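Local structure of D-glyceraldehyde dehydrogenase (NADP(+)) (Thermoplasma acidophilum, 5IZD) at residues E303-L308 / P365-N370. The protein oxidises D-glyceraldehyde to glycerate with NADP(+) as the electron acceptor in the non-phosphorylated Entner-Doudoroff pathway. Residues are numbered along the deposited sequence; the frame is centred on the assembly and turned at random.
Sequences ELSRKL and PTIIGN
With OG anti to its own carbonyl carbon (chi1 -71°), S305 holds its hydroxyl beside the backbone N, where I367 can lie against it; I367 CG1 is likewise anti to the carbonyl carbon (chi1 -57°), and its extended outer torsion (chi2 155°) carries CD1 to the helix. That methyl sits obliquely against the CB-OG edge of the serine, 3.6 Å from I367 CD1 to S305 OG and 3.8 Å from I367 CD1 to S305 CB. Two residues earlier, just before strand 366-369, the P365 ring comes up to the backbone of S305 through CG, 4.0 Å from S305 O. S305 also opens a type I turn to L308, closed by a weak bond from L308 N to S305 O at 3.5 Å. The turn brings L308 CD1 within 4.5 Å of P365 CG, a loose apolar touch. Y274 of helix 262-274 packs against L308, P365 and I367. The contact thus seats the C-terminal part of helix 294-305 and the following turn on the sheet of the aldehyde dehydrogenase catalytic domain, at strand 366-369 next to edge strand 343-346. Across it the forces are van der Waals; the buried S305 hydroxyl is satisfied instead by hydrogen bonds with Y274 OH and F301 O.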
ATOM      1  N   GLU A 303      34.329 -24.150 -24.230  1.00 38.04           N
ATOM      2  CA  GLU A 303      35.697 -23.974 -23.674  1.00 38.64           C
ATOM      3  C   GLU A 303      35.664 -23.671 -22.182  1.00 38.26           C
ATOM      4  O   GLU A 303      36.408 -24.283 -21.420  1.00 38.09           O
ATOM      5  CB  GLU A 303      36.492 -22.897 -24.428  1.00 39.35           C
ATOM      6  CG  GLU A 303      37.928 -22.688 -23.985  0.50 39.88           C
ATOM      7  CD  GLU A 303      38.820 -23.900 -24.192  0.50 40.44           C
ATOM      8  OE1 GLU A 303      39.844 -23.975 -23.493  0.50 40.85           O
ATOM      9  OE2 GLU A 303      38.518 -24.778 -25.037  0.50 40.55           O
ATOM     10  N   LEU A 304      34.748 -22.813 -21.738  1.00 37.87           N
ATOM     11  CA  LEU A 304      34.652 -22.539 -20.312  1.00 37.68           C
ATOM     12  C   LEU A 304      34.126 -23.733 -19.481  1.00 37.63           C
ATOM     13  O   LEU A 304      34.614 -24.006 -18.339  1.00 37.55           O
ATOM     14  CB  LEU A 304      33.788 -21.321 -20.078  1.00 37.22           C
ATOM     15  CG  LEU A 304      34.471 -20.032 -20.510  1.00 37.66           C
ATOM     16  CD1 LEU A 304      33.394 -19.035 -20.851  1.00 37.35           C
ATOM     17  CD2 LEU A 304      35.353 -19.513 -19.389  1.00 37.76           C
ATOM     18  N   SER A 305      33.140 -24.422 -20.070  1.00 37.70           N
ATOM     19  CA  SER A 305      32.479 -25.572 -19.462  1.00 37.71           C
ATOM     20  C   SER A 305      33.480 -26.721 -19.176  1.00 39.02           C
ATOM     21  O   SER A 305      33.342 -27.392 -18.191  1.00 37.79           O
ATOM     22  CB  SER A 305      31.302 -26.068 -20.325  1.00 37.30           C
ATOM     23  OG  SER A 305      30.189 -25.153 -20.296  1.00 36.80           O
ATOM     24  N   ARG A 306      34.478 -26.888 -20.040  1.00 41.25           N
ATOM     25  CA  ARG A 306      35.505 -27.955 -19.870  1.00 43.07           C
ATOM     26  C   ARG A 306      36.430 -27.736 -18.690  1.00 43.13           C
ATOM     27  O   ARG A 306      37.109 -28.688 -18.273  1.00 44.01           O
ATOM     28  CB  ARG A 306      36.489 -27.969 -21.021  1.00 45.42           C
ATOM     29  CG  ARG A 306      35.942 -28.192 -22.389  1.00 47.41           C
ATOM     30  CD  ARG A 306      37.048 -27.940 -23.397  1.00 49.56           C
ATOM     31  NE  ARG A 306      37.638 -29.228 -23.733  1.00 51.33           N
ATOM     32  CZ  ARG A 306      37.480 -29.856 -24.897  1.00 53.46           C
ATOM     33  NH1 ARG A 306      38.059 -31.043 -25.058  1.00 54.20           N
ATOM     34  NH2 ARG A 306      36.759 -29.300 -25.910  1.00 54.40           N
ATOM     35  N   LYS A 307      36.591 -26.472 -18.294  1.00 42.81           N
ATOM     36  CA  LYS A 307      37.480 -26.055 -17.227  1.00 43.00           C
ATOM     37  C   LYS A 307      36.940 -26.342 -15.837  1.00 43.16           C
ATOM     38  O   LYS A 307      37.705 -26.227 -14.873  1.00 43.50           O
ATOM     39  CB  LYS A 307      37.776 -24.556 -17.329  1.00 43.35           C
ATOM     40  N   LEU A 308      35.652 -26.718 -15.711  1.00 43.00           N
ATOM     41  CA  LEU A 308      34.996 -26.864 -14.394  1.00 42.53           C
ATOM     42  C   LEU A 308      35.432 -28.180 -13.819  1.00 42.55           C
ATOM     43  O   LEU A 308      35.386 -29.187 -14.532  1.00 42.19           O
ATOM     44  CB  LEU A 308      33.456 -26.788 -14.492  1.00 42.09           C
ATOM     45  CG  LEU A 308      32.934 -25.405 -14.977  1.00 42.43           C
ATOM     46  CD1 LEU A 308      31.463 -25.464 -15.358  1.00 41.86           C
ATOM     47  CD2 LEU A 308      33.134 -24.268 -13.972  1.00 42.43           C
ATOM     48  N   PRO A 365      29.177 -31.519 -17.308  1.00 32.59           N
ATOM     49  CA  PRO A 365      28.525 -30.482 -18.101  1.00 32.39           C
ATOM     50  C   PRO A 365      28.252 -30.943 -19.545  1.00 32.77           C
ATOM     51  O   PRO A 365      29.154 -31.479 -20.226  1.00 33.34           O
ATOM     52  CB  PRO A 365      29.565 -29.347 -18.092  1.00 32.60           C
ATOM     53  CG  PRO A 365      30.239 -29.504 -16.789  1.00 32.51           C
ATOM     54  CD  PRO A 365      30.412 -31.005 -16.682  1.00 32.75           C
ATOM     55  N   THR A 366      27.011 -30.814 -19.981  1.00 32.50           N
ATOM     56  CA  THR A 366      26.569 -31.391 -21.229  1.00 32.94           C
ATOM     57  C   THR A 366      25.838 -30.307 -22.103  1.00 33.15           C
ATOM     58  O   THR A 366      24.860 -29.712 -21.651  1.00 32.28           O
ATOM     59  CB  THR A 366      25.652 -32.580 -20.982  1.00 32.79           C
ATOM     60  OG1 THR A 366      26.333 -33.580 -20.196  1.00 32.89           O
ATOM     61  CG2 THR A 366      25.189 -33.172 -22.315  1.00 33.20           C
ATOM     62  N   ILE A 367      26.348 -30.102 -23.321  1.00 34.10           N
ATOM     63  CA  ILE A 367      25.902 -29.046 -24.216  1.00 34.97           C
ATOM     64  C   ILE A 367      25.478 -29.717 -25.514  1.00 36.06           C
ATOM     65  O   ILE A 367      26.223 -30.535 -26.069  1.00 36.73           O
ATOM     66  CB  ILE A 367      27.004 -27.981 -24.449  1.00 35.23           C
ATOM     67  CG1 ILE A 367      27.459 -27.363 -23.106  1.00 34.77           C
ATOM     68  CG2 ILE A 367      26.511 -26.866 -25.366  1.00 35.29           C
ATOM     69  CD1 ILE A 367      28.871 -26.817 -23.176  1.00 35.18           C
ATOM     70  N   ILE A 368      24.256 -29.423 -25.925  1.00 36.51           N
ATOM     71  CA  ILE A 368      23.598 -30.029 -27.066  1.00 37.79           C
ATOM     72  C   ILE A 368      23.223 -29.005 -28.168  1.00 39.06           C
ATOM     73  O   ILE A 368      22.611 -27.984 -27.838  1.00 38.31           O
ATOM     74  CB  ILE A 368      22.328 -30.723 -26.570  1.00 37.57           C
ATOM     75  CG1 ILE A 368      22.715 -31.862 -25.609  1.00 37.70           C
ATOM     76  CG2 ILE A 368      21.495 -31.242 -27.727  1.00 38.29           C
ATOM     77  CD1 ILE A 368      21.532 -32.675 -25.177  1.00 37.65           C
ATOM     78  N   GLY A 369      23.543 -29.307 -29.439  1.00 41.18           N
ATOM     79  CA  GLY A 369      23.029 -28.571 -30.670  1.00 43.57           C
ATOM     80  C   GLY A 369      21.932 -29.309 -31.450  1.00 45.52           C
ATOM     81  O   GLY A 369      21.785 -30.565 -31.355  1.00 47.52           O
ATOM     82  N   ASN A 370      21.163 -28.546 -32.222  1.00 48.40           N
ATOM     83  CA  ASN A 370      20.046 -29.056 -33.082  1.00 49.88           C
ATOM     84  C   ASN A 370      19.032 -30.054 -32.442  1.00 50.97           C
ATOM     85  O   ASN A 370      18.819 -31.170 -32.949  1.00 52.43           O
TER